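Local atomic coordinates of alpha-1,2-mannosyltransferase (Ktr4), putative (Neosartorya fumigata, PDB entry 7BOP), a protein that belongs to the glycolipid 2-alpha-mannosyltransferase family of the GT-A clan, with guanosine-5'-diphosphate and a manganese ion bound in this structure. Residues Asp56-Asn60 with Lys97-Pro101; Ala65-Leu71 with Phe208-Glu212; Leu90-Trp94 with Phe199-Val203; Glu129-His135 with Met177-Ala183. All blocks are in the same frame, centred on the assembly; numbering follows the deposited sequence.

Contact 1: residues Asp56-Asn60 with Lys97-Pro101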
loop_
_atom_site.group_PDB
_atom_site.type_symbol
_atom_site.label_atom_id
_atom_site.label_comp_id
_atom_site.label_asym_id
_atom_site.label_seq_id
_atom_site.Cartn_x
_atom_site.Cartn_y
_atom_site.Cartn_z
ATOM N N ASP A 56 16.803 23.294 5.437
ATOM C CA ASP A 56 16.470 23.192 6.844
ATOM C C ASP A 56 15.462 22.056 7.056
ATOM O O ASP A 56 14.276 22.244 6.865
ATOM C CB ASP A 56 15.879 24.524 7.326
ATOM C CG ASP A 56 15.473 24.499 8.780
ATOM O OD1 ASP A 56 15.767 23.509 9.495
ATOM O OD2 ASP A 56 14.852 25.503 9.207
ATOM N N TYR A 57 15.950 20.891 7.462
ATOM C CA TYR A 57 15.104 19.770 7.856
ATOM C C TYR A 57 15.288 19.440 9.341
ATOM O O TYR A 57 15.023 18.318 9.771
ATOM C CB TYR A 57 15.386 18.544 6.971
ATOM C CG TYR A 57 14.681 18.571 5.624
ATOM C CD1 TYR A 57 13.328 18.254 5.514
ATOM C CD2 TYR A 57 15.375 18.872 4.460
ATOM C CE1 TYR A 57 12.681 18.264 4.275
ATOM C CE2 TYR A 57 14.746 18.880 3.216
ATOM C CZ TYR A 57 13.402 18.567 3.128
ATOM O OH TYR A 57 12.792 18.574 1.898
ATOM N N ALA A 58 15.697 20.428 10.143
ATOM C CA ALA A 58 15.836 20.224 11.585
ATOM C C ALA A 58 14.488 19.803 12.189
ATOM O O ALA A 58 13.443 20.337 11.805
ATOM C CB ALA A 58 16.365 21.486 12.273
ATOM N N PRO A 59 14.509 18.842 13.126
ATOM C CA PRO A 59 13.258 18.262 13.631
ATOM C C PRO A 59 12.323 19.255 14.331
ATOM O O PRO A 59 11.104 19.087 14.266
ATOM C CB PRO A 59 13.726 17.174 14.603
ATOM C CG PRO A 59 15.133 17.505 14.924
ATOM C CD PRO A 59 15.696 18.254 13.767
ATOM N N ASN A 60 12.878 20.276 14.974
ATOM C CA ASN A 60 12.055 21.256 15.694
ATOM C C ASN A 60 12.043 22.658 15.066
ATOM O O ASN A 60 11.508 23.585 15.664
ATOM C CB ASN A 60 12.495 21.285 17.160
ATOM C CG ASN A 60 12.320 19.933 17.830
ATOM O OD1 ASN A 60 11.241 19.347 17.777
ATOM N ND2 ASN A 60 13.379 19.418 18.434
ATOM N N LYS A 97 17.258 12.207 8.420
ATOM C CA LYS A 97 17.671 13.392 7.673
ATOM C C LYS A 97 16.528 14.380 7.428
ATOM O O LYS A 97 16.745 15.589 7.385
ATOM C CB LYS A 97 18.279 12.975 6.330
ATOM C CG LYS A 97 19.465 12.030 6.453
ATOM C CD LYS A 97 19.817 11.388 5.119
ATOM C CE LYS A 97 18.771 10.358 4.677
ATOM N NZ LYS A 97 19.388 9.260 3.894
ATOM N N PHE A 98 15.315 13.872 7.232
ATOM C CA PHE A 98 14.187 14.719 6.845
ATOM C C PHE A 98 13.231 15.035 7.993
ATOM O O PHE A 98 12.584 16.083 7.980
ATOM C CB PHE A 98 13.481 14.090 5.634
ATOM C CG PHE A 98 14.355 14.042 4.420
ATOM C CD1 PHE A 98 14.625 15.200 3.709
ATOM C CD2 PHE A 98 14.958 12.854 4.016
ATOM C CE1 PHE A 98 15.447 15.183 2.602
ATOM C CE2 PHE A 98 15.786 12.830 2.910
ATOM C CZ PHE A 98 16.030 13.993 2.199
ATOM N N ASN A 99 13.146 14.135 8.975
ATOM C CA ASN A 99 12.414 14.365 10.220
ATOM C C ASN A 99 10.937 14.707 10.046
ATOM O O ASN A 99 10.415 15.633 10.677
ATOM C CB ASN A 99 13.131 15.430 11.061
ATOM C CG ASN A 99 14.526 15.006 11.428
ATOM O OD1 ASN A 99 14.707 14.064 12.190
ATOM N ND2 ASN A 99 15.517 15.671 10.871
ATOM N N TYR A 100 10.265 13.955 9.171
ATOM C CA TYR A 100 8.818 14.036 9.067
ATOM C C TYR A 100 8.182 13.367 10.299
ATOM O O TYR A 100 8.757 12.434 10.875
ATOM C CB TYR A 100 8.330 13.402 7.750
ATOM C CG TYR A 100 8.410 14.331 6.576
ATOM C CD1 TYR A 100 7.348 15.181 6.278
ATOM C CD2 TYR A 100 9.546 14.385 5.765
ATOM C CE1 TYR A 100 7.406 16.046 5.204
ATOM C CE2 TYR A 100 9.614 15.256 4.689
ATOM C CZ TYR A 100 8.536 16.079 4.410
ATOM O OH TYR A 100 8.580 16.930 3.348
ATOM N N PRO A 101 7.008 13.853 10.726
ATOM C CA PRO A 101 6.371 13.281 11.915
ATOM C C PRO A 101 5.794 11.880 11.688
ATOM O O PRO A 101 5.454 11.524 10.548
ATOM C CB PRO A 101 5.236 14.254 12.200
ATOM C CG PRO A 101 4.879 14.803 10.866
ATOM C CD PRO A 101 6.150 14.863 10.077
HETATM O O HOH W 1 9.511 16.732 13.162
#

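Contact 2: residues Ala65-Leu71 with Phe208-Glu212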
loop_
_atom_site.group_PDB
_atom_site.type_symbol
_atom_site.label_atom_id
_atom_site.label_comp_id
_atom_site.label_asym_id
_atom_site.label_seq_id
_atom_site.Cartn_x
_atom_site.Cartn_y
_atom_site.Cartn_z
ATOM N N ALA A 65 11.906 22.705 5.516
ATOM C CA ALA A 65 11.570 22.404 4.135
ATOM C C ALA A 65 10.491 21.306 3.994
ATOM O O ALA A 65 10.188 20.892 2.874
ATOM C CB ALA A 65 12.837 22.010 3.383
ATOM N N ARG A 66 9.906 20.851 5.101
ATOM C CA ARG A 66 8.903 19.790 5.059
ATOM C C ARG A 66 7.580 20.283 4.503
ATOM O O ARG A 66 7.097 21.355 4.872
ATOM C CB ARG A 66 8.680 19.190 6.447
ATOM C CG ARG A 66 9.854 18.372 6.947
ATOM C CD ARG A 66 9.524 17.723 8.274
ATOM N NE ARG A 66 9.599 18.677 9.384
ATOM C CZ ARG A 66 10.724 19.084 9.976
ATOM N NH1 ARG A 66 11.921 18.649 9.575
ATOM N NH2 ARG A 66 10.656 19.953 10.984
ATOM N N THR A 67 6.989 19.495 3.609
ATOM C CA THR A 67 5.626 19.759 3.165
ATOM C C THR A 67 4.657 19.127 4.168
ATOM O O THR A 67 5.091 18.591 5.185
ATOM C CB THR A 67 5.403 19.311 1.705
ATOM O OG1 THR A 67 4.156 19.846 1.243
ATOM C CG2 THR A 67 5.408 17.771 1.568
ATOM N N ASN A 68 3.354 19.220 3.911
ATOM C CA ASN A 68 2.343 18.707 4.847
ATOM C C ASN A 68 2.095 17.201 4.636
ATOM O O ASN A 68 1.118 16.774 4.000
ATOM C CB ASN A 68 1.046 19.522 4.826
ATOM C CG ASN A 68 0.416 19.625 3.455
ATOM O OD1 ASN A 68 1.102 19.593 2.435
ATOM N ND2 ASN A 68 -0.907 19.771 3.425
ATOM N N ALA A 69 3.002 16.418 5.205
ATOM C CA ALA A 69 3.016 14.969 5.044
ATOM C C ALA A 69 3.419 14.304 6.350
ATOM O O ALA A 69 4.047 14.936 7.208
ATOM C CB ALA A 69 3.966 14.580 3.919
ATOM N N ALA A 70 3.034 13.041 6.510
ATOM C CA ALA A 70 3.356 12.278 7.697
ATOM C C ALA A 70 3.630 10.817 7.359
ATOM O O ALA A 70 3.090 10.276 6.393
ATOM C CB ALA A 70 2.219 12.363 8.696
ATOM N N LEU A 71 4.477 10.204 8.173
ATOM C CA LEU A 71 4.601 8.759 8.242
ATOM C C LEU A 71 3.438 8.300 9.101
ATOM O O LEU A 71 3.223 8.869 10.182
ATOM C CB LEU A 71 5.928 8.374 8.903
ATOM C CG LEU A 71 7.171 8.894 8.172
ATOM C CD1 LEU A 71 8.407 8.817 9.049
ATOM C CD2 LEU A 71 7.383 8.157 6.855
ATOM N N PHE A 208 8.366 12.916 -0.248
ATOM C CA PHE A 208 7.083 13.608 -0.238
ATOM C C PHE A 208 7.065 14.778 -1.210
ATOM O O PHE A 208 6.112 14.936 -1.977
ATOM C CB PHE A 208 6.715 14.083 1.171
ATOM C CG PHE A 208 6.355 12.980 2.118
ATOM C CD1 PHE A 208 5.325 12.081 1.817
ATOM C CD2 PHE A 208 6.997 12.863 3.349
ATOM C CE1 PHE A 208 4.964 11.084 2.715
ATOM C CE2 PHE A 208 6.634 11.863 4.251
ATOM C CZ PHE A 208 5.611 10.975 3.935
ATOM N N ARG A 209 8.122 15.581 -1.207
ATOM C CA ARG A 209 8.215 16.700 -2.141
ATOM C C ARG A 209 8.546 16.244 -3.557
ATOM O O ARG A 209 8.183 16.915 -4.515
ATOM C CB ARG A 209 9.199 17.744 -1.635
ATOM C CG ARG A 209 8.722 18.345 -0.321
ATOM C CD ARG A 209 9.535 19.560 0.079
ATOM N NE ARG A 209 9.289 20.705 -0.803
ATOM C CZ ARG A 209 9.862 21.910 -0.674
ATOM N NH1 ARG A 209 10.735 22.152 0.305
ATOM N NH2 ARG A 209 9.562 22.876 -1.539
ATOM N N PHE A 210 9.199 15.091 -3.691
ATOM C CA PHE A 210 9.299 14.431 -4.998
ATOM C C PHE A 210 7.895 14.211 -5.570
ATOM O O PHE A 210 7.629 14.598 -6.708
ATOM C CB PHE A 210 10.099 13.116 -4.896
ATOM C CG PHE A 210 9.919 12.209 -6.078
ATOM C CD1 PHE A 210 10.622 12.436 -7.251
ATOM C CD2 PHE A 210 9.023 11.149 -6.026
ATOM C CE1 PHE A 210 10.447 11.605 -8.359
ATOM C CE2 PHE A 210 8.851 10.309 -7.123
ATOM C CZ PHE A 210 9.561 10.540 -8.291
ATOM N N MET A 211 6.996 13.651 -4.757
ATOM C CA MET A 211 5.595 13.419 -5.149
ATOM C C MET A 211 4.890 14.739 -5.472
ATOM O O MET A 211 4.246 14.877 -6.515
ATOM C CB MET A 211 4.790 12.726 -4.047
ATOM C CG MET A 211 5.292 11.358 -3.603
ATOM S SD MET A 211 4.855 10.040 -4.725
ATOM C CE MET A 211 3.083 9.933 -4.518
ATOM N N GLU A 212 5.012 15.697 -4.558
ATOM C CA GLU A 212 4.313 16.970 -4.693
ATOM C C GLU A 212 4.733 17.774 -5.917
ATOM O O GLU A 212 3.871 18.272 -6.640
ATOM C CB GLU A 212 4.476 17.809 -3.428
ATOM C CG GLU A 212 3.651 19.081 -3.459
ATOM C CD GLU A 212 3.517 19.730 -2.104
ATOM O OE1 GLU A 212 2.415 20.232 -1.814
ATOM O OE2 GLU A 212 4.496 19.743 -1.342
HETATM O O HOH W 2 0.853 20.444 0.016
#

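Contact 3: residues Leu90-Trp94 with Phe199-Val203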
loop_
_atom_site.group_PDB
_atom_site.type_symbol
_atom_site.label_atom_id
_atom_site.label_comp_id
_atom_site.label_asym_id
_atom_site.label_seq_id
_atom_site.Cartn_x
_atom_site.Cartn_y
_atom_site.Cartn_z
ATOM N N LEU A 90 13.614 2.758 8.865
ATOM C CA LEU A 90 13.110 3.914 8.124
ATOM C C LEU A 90 13.835 5.196 8.538
ATOM O O LEU A 90 14.198 6.027 7.692
ATOM C CB LEU A 90 11.589 4.045 8.250
ATOM C CG LEU A 90 10.931 5.078 7.319
ATOM C CD1 LEU A 90 11.496 5.026 5.907
ATOM C CD2 LEU A 90 9.433 4.870 7.291
ATOM N N GLU A 91 14.094 5.321 9.837
ATOM C CA GLU A 91 14.893 6.435 10.353
ATOM C C GLU A 91 16.330 6.427 9.813
ATOM O O GLU A 91 16.796 7.438 9.280
ATOM C CB GLU A 91 14.872 6.426 11.889
ATOM C CG GLU A 91 13.525 6.855 12.469
ATOM C CD GLU A 91 13.303 8.362 12.412
ATOM O OE1 GLU A 91 14.309 9.097 12.403
ATOM O OE2 GLU A 91 12.134 8.820 12.359
ATOM N N ARG A 92 17.013 5.286 9.903
ATOM C CA ARG A 92 18.397 5.182 9.438
ATOM C C ARG A 92 18.516 5.482 7.948
ATOM O O ARG A 92 19.427 6.202 7.529
ATOM C CB ARG A 92 18.971 3.783 9.713
ATOM C CG ARG A 92 20.459 3.654 9.402
ATOM C CD ARG A 92 20.963 2.220 9.518
ATOM N NE ARG A 92 20.355 1.337 8.514
ATOM C CZ ARG A 92 19.370 0.458 8.726
ATOM N NH1 ARG A 92 18.828 0.285 9.934
ATOM N NH2 ARG A 92 18.915 -0.271 7.700
ATOM N N THR A 93 17.606 4.923 7.150
ATOM C CA THR A 93 17.706 5.076 5.708
ATOM C C THR A 93 17.202 6.407 5.179
ATOM O O THR A 93 17.640 6.830 4.114
ATOM C CB THR A 93 16.980 3.947 4.956
ATOM O OG1 THR A 93 15.593 3.932 5.296
ATOM C CG2 THR A 93 17.639 2.600 5.257
ATOM N N TRP A 94 16.287 7.052 5.899
ATOM C CA TRP A 94 15.588 8.228 5.372
ATOM C C TRP A 94 15.232 9.298 6.417
ATOM O O TRP A 94 15.707 10.431 6.319
ATOM C CB TRP A 94 14.317 7.799 4.617
ATOM C CG TRP A 94 13.680 8.935 3.896
ATOM C CD1 TRP A 94 14.145 9.552 2.793
ATOM C CD2 TRP A 94 12.490 9.624 4.271
ATOM N NE1 TRP A 94 13.308 10.581 2.426
ATOM C CE2 TRP A 94 12.278 10.643 3.319
ATOM C CE3 TRP A 94 11.564 9.464 5.306
ATOM C CZ2 TRP A 94 11.188 11.510 3.379
ATOM C CZ3 TRP A 94 10.474 10.324 5.362
ATOM C CH2 TRP A 94 10.304 11.340 4.405
ATOM N N PHE A 199 13.685 -1.785 5.568
ATOM C CA PHE A 199 14.153 -0.862 4.528
ATOM C C PHE A 199 15.651 -1.043 4.395
ATOM O O PHE A 199 16.379 -1.009 5.398
ATOM C CB PHE A 199 13.805 0.588 4.859
ATOM C CG PHE A 199 12.338 0.848 4.927
ATOM C CD1 PHE A 199 11.620 1.165 3.774
ATOM C CD2 PHE A 199 11.654 0.749 6.131
ATOM C CE1 PHE A 199 10.250 1.390 3.826
ATOM C CE2 PHE A 199 10.285 0.972 6.187
ATOM C CZ PHE A 199 9.583 1.302 5.033
ATOM N N PHE A 200 16.110 -1.236 3.160
ATOM C CA PHE A 200 17.480 -1.647 2.882
ATOM C C PHE A 200 18.399 -0.570 2.322
ATOM O O PHE A 200 19.607 -0.772 2.336
ATOM C CB PHE A 200 17.483 -2.815 1.892
ATOM C CG PHE A 200 16.751 -4.040 2.377
ATOM C CD1 PHE A 200 17.215 -4.759 3.474
ATOM C CD2 PHE A 200 15.597 -4.489 1.718
ATOM C CE1 PHE A 200 16.542 -5.898 3.906
ATOM C CE2 PHE A 200 14.934 -5.627 2.139
ATOM C CZ PHE A 200 15.403 -6.335 3.238
ATOM N N CYS A 201 17.849 0.540 1.808
ATOM C CA CYS A 201 18.620 1.507 1.013
ATOM C C CYS A 201 18.500 2.915 1.542
ATOM O O CYS A 201 17.401 3.373 1.841
ATOM C CB CYS A 201 18.157 1.529 -0.449
ATOM S SG CYS A 201 18.041 -0.105 -1.200
ATOM N N ASN A 202 19.628 3.610 1.628
ATOM C CA ASN A 202 19.610 5.040 1.926
ATOM C C ASN A 202 18.898 5.762 0.801
ATOM O O ASN A 202 19.139 5.486 -0.370
ATOM C CB ASN A 202 21.023 5.593 2.101
ATOM C CG ASN A 202 21.680 5.094 3.374
ATOM O OD1 ASN A 202 21.008 4.818 4.355
ATOM N ND2 ASN A 202 22.986 4.963 3.355
ATOM N N VAL A 203 17.996 6.654 1.172
ATOM C CA VAL A 203 17.282 7.496 0.228
ATOM C C VAL A 203 17.631 8.938 0.604
ATOM O O VAL A 203 17.401 9.353 1.746
ATOM C CB VAL A 203 15.777 7.210 0.294
ATOM C CG1 VAL A 203 14.988 8.170 -0.598
ATOM C CG2 VAL A 203 15.515 5.771 -0.126
HETATM O O HOH W 3 21.885 2.574 6.020
HETATM O O HOH W 4 18.096 -3.179 6.609
HETATM O O HOH W 5 14.433 3.751 2.844
#

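Contact 4: residues Glu129-His135 with Met177-Ala183. With GOL (glycerol), chain M.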
loop_
_atom_site.group_PDB
_atom_site.type_symbol
_atom_site.label_atom_id
_atom_site.label_comp_id
_atom_site.label_asym_id
_atom_site.label_seq_id
_atom_site.Cartn_x
_atom_site.Cartn_y
_atom_site.Cartn_z
ATOM N N GLU A 129 -3.010 8.406 17.960
ATOM C CA GLU A 129 -4.414 8.645 17.643
ATOM C C GLU A 129 -5.225 7.373 17.786
ATOM O O GLU A 129 -4.727 6.263 17.537
ATOM C CB GLU A 129 -4.560 9.158 16.212
ATOM C CG GLU A 129 -3.824 10.451 15.928
ATOM C CD GLU A 129 -4.405 11.651 16.646
ATOM O OE1 GLU A 129 -5.602 11.653 16.983
ATOM O OE2 GLU A 129 -3.650 12.616 16.835
ATOM N N GLN A 130 -6.480 7.538 18.187
ATOM C CA GLN A 130 -7.405 6.429 18.255
ATOM C C GLN A 130 -8.357 6.527 17.086
ATOM O O GLN A 130 -8.795 7.622 16.729
ATOM C CB GLN A 130 -8.178 6.428 19.570
ATOM C CG GLN A 130 -8.836 5.091 19.856
ATOM C CD GLN A 130 -9.494 5.030 21.222
ATOM O OE1 GLN A 130 -9.651 6.049 21.884
ATOM N NE2 GLN A 130 -9.889 3.830 21.643
ATOM N N VAL A 131 -8.682 5.382 16.495
ATOM C CA VAL A 131 -9.666 5.339 15.419
ATOM C C VAL A 131 -11.057 5.482 16.044
ATOM O O VAL A 131 -11.376 4.736 16.947
ATOM C CB VAL A 131 -9.594 4.007 14.639
ATOM C CG1 VAL A 131 -10.697 3.945 13.586
ATOM C CG2 VAL A 131 -8.215 3.849 13.994
ATOM N N PRO A 132 -11.887 6.430 15.563
ATOM C CA PRO A 132 -13.241 6.532 16.148
ATOM C C PRO A 132 -14.087 5.277 15.892
ATOM O O PRO A 132 -13.930 4.635 14.849
ATOM C CB PRO A 132 -13.866 7.753 15.447
ATOM C CG PRO A 132 -12.803 8.372 14.613
ATOM C CD PRO A 132 -11.642 7.429 14.508
ATOM N N LYS A 133 -14.978 4.953 16.829
ATOM C CA LYS A 133 -15.870 3.788 16.728
ATOM C C LYS A 133 -16.600 3.740 15.391
ATOM O O LYS A 133 -16.698 2.682 14.770
ATOM C CB LYS A 133 -16.913 3.763 17.867
ATOM C CG LYS A 133 -16.395 3.260 19.214
ATOM C CD LYS A 133 -15.941 4.388 20.147
ATOM C CE LYS A 133 -15.233 3.864 21.393
ATOM N NZ LYS A 133 -13.819 3.463 21.128
ATOM N N GLU A 134 -17.096 4.888 14.945
ATOM C CA GLU A 134 -17.803 4.979 13.658
ATOM C C GLU A 134 -16.937 4.677 12.414
ATOM O O GLU A 134 -17.477 4.399 11.345
ATOM C CB GLU A 134 -18.514 6.342 13.507
ATOM C CG GLU A 134 -17.608 7.567 13.362
ATOM C CD GLU A 134 -17.380 8.351 14.655
ATOM O OE1 GLU A 134 -17.383 7.746 15.762
ATOM O OE2 GLU A 134 -17.172 9.588 14.549
ATOM N N HIS A 135 -15.610 4.755 12.550
ATOM C CA HIS A 135 -14.671 4.381 11.483
ATOM C C HIS A 135 -14.130 2.956 11.599
ATOM O O HIS A 135 -13.373 2.527 10.729
ATOM C CB HIS A 135 -13.477 5.340 11.466
ATOM C CG HIS A 135 -13.819 6.731 11.048
ATOM N ND1 HIS A 135 -12.917 7.769 11.132
ATOM C CD2 HIS A 135 -14.959 7.261 10.546
ATOM C CE1 HIS A 135 -13.484 8.877 10.689
ATOM N NE2 HIS A 135 -14.724 8.597 10.334
ATOM N N MET A 177 -11.424 4.938 5.387
ATOM C CA MET A 177 -11.546 5.701 6.629
ATOM C C MET A 177 -10.303 6.468 7.058
ATOM O O MET A 177 -10.445 7.545 7.645
ATOM C CB MET A 177 -11.991 4.783 7.770
ATOM C CG MET A 177 -13.315 4.064 7.528
ATOM S SD MET A 177 -14.672 5.209 7.213
ATOM C CE MET A 177 -16.010 4.076 6.905
ATOM N N PHE A 178 -9.101 5.955 6.785
ATOM C CA PHE A 178 -7.874 6.616 7.267
ATOM C C PHE A 178 -7.780 8.070 6.803
ATOM O O PHE A 178 -7.412 8.946 7.589
ATOM C CB PHE A 178 -6.598 5.819 6.932
ATOM C CG PHE A 178 -6.076 6.008 5.525
ATOM C CD1 PHE A 178 -6.651 5.330 4.446
ATOM C CD2 PHE A 178 -4.984 6.835 5.282
ATOM C CE1 PHE A 178 -6.148 5.486 3.159
ATOM C CE2 PHE A 178 -4.488 7.006 3.998
ATOM C CZ PHE A 178 -5.068 6.324 2.931
ATOM N N TYR A 179 -8.158 8.320 5.551
ATOM C CA TYR A 179 -8.126 9.661 4.979
ATOM C C TYR A 179 -9.239 10.607 5.482
ATOM O O TYR A 179 -9.245 11.779 5.113
ATOM C CB TYR A 179 -8.124 9.617 3.449
ATOM C CG TYR A 179 -9.284 8.889 2.793
ATOM C CD1 TYR A 179 -10.467 9.553 2.476
ATOM C CD2 TYR A 179 -9.167 7.540 2.435
ATOM C CE1 TYR A 179 -11.512 8.890 1.854
ATOM C CE2 TYR A 179 -10.204 6.866 1.807
ATOM C CZ TYR A 179 -11.370 7.540 1.511
ATOM O OH TYR A 179 -12.396 6.868 0.890
ATOM N N LYS A 180 -10.169 10.083 6.280
ATOM C CA LYS A 180 -11.195 10.867 6.964
ATOM C C LYS A 180 -10.886 11.099 8.439
ATOM O O LYS A 180 -11.673 11.741 9.121
ATOM C CB LYS A 180 -12.548 10.155 6.862
ATOM C CG LYS A 180 -13.066 10.009 5.446
ATOM C CD LYS A 180 -14.439 9.360 5.466
ATOM C CE LYS A 180 -15.010 9.202 4.070
ATOM N NZ LYS A 180 -14.915 7.796 3.578
ATOM N N HIS A 181 -9.768 10.581 8.946
ATOM C CA HIS A 181 -9.435 10.768 10.354
ATOM C C HIS A 181 -9.075 12.245 10.610
ATOM O O HIS A 181 -8.325 12.834 9.823
ATOM C CB HIS A 181 -8.288 9.867 10.790
ATOM C CG HIS A 181 -8.198 9.712 12.274
ATOM N ND1 HIS A 181 -7.706 10.707 13.086
ATOM C CD2 HIS A 181 -8.550 8.701 13.097
ATOM C CE1 HIS A 181 -7.747 10.316 14.346
ATOM N NE2 HIS A 181 -8.252 9.097 14.381
ATOM N N PRO A 182 -9.618 12.851 11.689
ATOM C CA PRO A 182 -9.343 14.284 11.960
ATOM C C PRO A 182 -7.858 14.679 12.042
ATOM O O PRO A 182 -7.466 15.723 11.543
ATOM C CB PRO A 182 -10.031 14.517 13.319
ATOM C CG PRO A 182 -11.160 13.543 13.328
ATOM C CD PRO A 182 -10.654 12.317 12.601
ATOM N N ALA A 183 -7.062 13.855 12.703
ATOM C CA ALA A 183 -5.596 13.984 12.743
ATOM C C ALA A 183 -4.892 14.245 11.407
ATOM O O ALA A 183 -3.836 14.896 11.394
ATOM C CB ALA A 183 -4.981 12.773 13.420
HETATM C C1 GOL M . -2.072 14.585 15.102
HETATM O O1 GOL M . -3.345 14.944 15.649
HETATM C C2 GOL M . -1.718 15.441 13.886
HETATM O O2 GOL M . -2.828 16.246 13.495
HETATM C C3 GOL M . -0.530 16.338 14.200
HETATM O O3 GOL M . -0.324 17.278 13.144
HETATM O O HOH W 6 -10.288 7.123 10.653
#

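Contact 1: residues Asp56-Asn60 with Lys97-Pro101
Phe98 turns the edge of its ring onto the face of Tyr57, a T-shaped stack with the ring centroids 4.8 Å apart and the planes at 86°. Phe98 CD1 does the touching: it stands over the centre of the tyrosine ring, 3.6 Å from Tyr57 CZ. Tyr57 CG lies anti to the carbonyl carbon (chi1 -81°), which brings its ring round to face Phe98. Next along the chain, the amide of Asn99 bonds to backbone, ND2 donating to Tyr57 O at 2.9 Å in a fairly straight bond (156° at the hydrogen). Pro59 lies alongside Asn99, the two side chains pointing the same way, with Pro59 CB 3.9 Å from Asn99 CG. A water donates both to Pro59 O, at 3.0 Å, and to Asn99 O, at 2.9 Å.

Asparagine suits its place because it tolerates the positive phi with which the chain leaves the helix. Across from it, an Asx turn shapes the loop: Asp56 OD1 accepts from Ala58 N at 3.1 Å. The hydroxyls of Tyr57 and Tyr100 both bond to Asp206 OD2, which ties down the far end of the stacked ring.

The loop between strands 30-31 and 69-74 is thus laid over the C-terminal end of helix 80-98, just where the chain turns into strand 102-106, and helix 207-213 touches both tyrosines through Arg209.

Contact 2: residues Ala65-Leu71 with Phe208-Glu212
Ala69 sets its methyl group over the face of Phe208 in a CH-pi contact, CB lying 3.4 Å from the ring centroid and 13° off the ring normal. So close an approach suits alanine, whose short side chain lets the ring from helix 207-213 lie near strand 69-74 of the mixed sheet. Leu71 CD2 reaches the ring more loosely, 4.4 Å from Phe208 CZ. Thr67 adds its methyl to the apolar packing, CG2 being 3.9 Å both from Phe208 CB and from Arg209 CG.

Two direct hydrogen bonds follow. Thr67 OG1 donates to Glu212 OE2 at 2.6 Å, on the syn side and somewhat out of the carboxylate plane; chi1 of -168° swings the hydroxyl opposite the backbone N and toward the extended glutamate. Arg209 bends at chi3 and gives NH1 to Ala65 O at 2.9 Å, meeting a lone pair in the carbonyl plane in a bent bond (132° at the hydrogen). The guanidinium also makes a cation-pi contact with Trp50, and the Phe208 ring meets that of Tyr100 edge-to-face.

Threonine serves both chemistries, and its short bond to a carboxylate oxygen would probably stabilise negative charge on Glu212.

Contact 3: residues Leu90-Trp94 with Phe199-Val203
Thr93 O is gripped from several directions. Val203 N donates to it at 3.0 Å in an almost straight bond (172° at the hydrogen), Lys97 NZ gives it a second bond, and the CA-H of Asn202 approaches with Asn202 CA at 3.4 Å. Because Lys97 NZ also bonds to Val203 O, its positive charge probably eases the nearness of these two carbonyl oxygens. The indole of Trp94 turns its edge to Val203 O, with CD1 at 3.4 Å, while its NE1 donates to Tyr205 O.

Thr93 suits a helix face pressed against a loop: with chi1 at 60° its hydroxyl reaches back to Asp89 O of the preceding turn. A water donates to Thr93 OG1 at 2.7 Å and to Cys201 O. Arg92, held by a salt bridge to Asp89, reaches the loop partly through a water that joins its NE to Asn202 OD1. Leu90 supplies the apolar end, its CD1 directly over the face of Phe199, 4.1 Å from the ring centroid.

The loop follows strand 198-199, an outer strand of a small antiparallel sheet, and is tied down by the Cys201-Cys355 disulfide. Helix 80-98 rests Leu90 and Trp94 on Leu71, linking the loop to strand 69-74 of the mixed sheet.

Contact 4: residues Glu129-His135 with Met177-Ala183
His181 points its imidazole edge at Gln130, NE2 donating to Gln130 O at 2.8 Å in a nearly straight bond (175° at the hydrogen). CG stands anti to the backbone N (chi1 -162°), which carries the ring across to that oxygen. ND1 accepts from Ala183 N at 3.2 Å, fixing the ring's rotation; histidine suits the place because one nitrogen can donate across the contact while the other accepts from its own chain. The Glu129 carboxylate is turned 72° from this ring, OE1 beside its edge 3.7 Å from His181 CE1, while Glu129 CD packs on Ala183 CB at 3.5 Å. In this GT-A fold, strand 126-130 runs parallel to strand 102-106, and Phe105 of that neighbour meets His181 edge-to-face; the Val131 side chain lies about 6 Å from guanosine-5'-diphosphate. Met177 SD stands obliquely to the His135 ring, 4.5 Å from its centroid, and a water joins His135 ND1 to Met177 O. A glycerol, probably from the crystallisation liquor, donates to Glu129 OE2 and Ala183 O.

From the N terminus, the loop segment 56-60 opens contact 1 and 65-71, leading into strand 69-74, opens contact 2. Helix 80-98 then supplies 90-94 for contact 3 before 97-101 closes contact 1, which therefore crosses contacts 2 and 3. Contact 4 runs from 129-135 to 177-183, spanning a largely helical stretch. Segment 199-203 closes contact 3 around contact 4, and 208-212 closes contact 2 around both. Contacts 1, 2 and 3 touch one another, binding helices 80-98 and 207-213 to strand 69-74, to the loop before it and to the loop after strand 198-199. Contact 4 lies apart, touching none of them, though it and contact 2 reach the same mixed sheet.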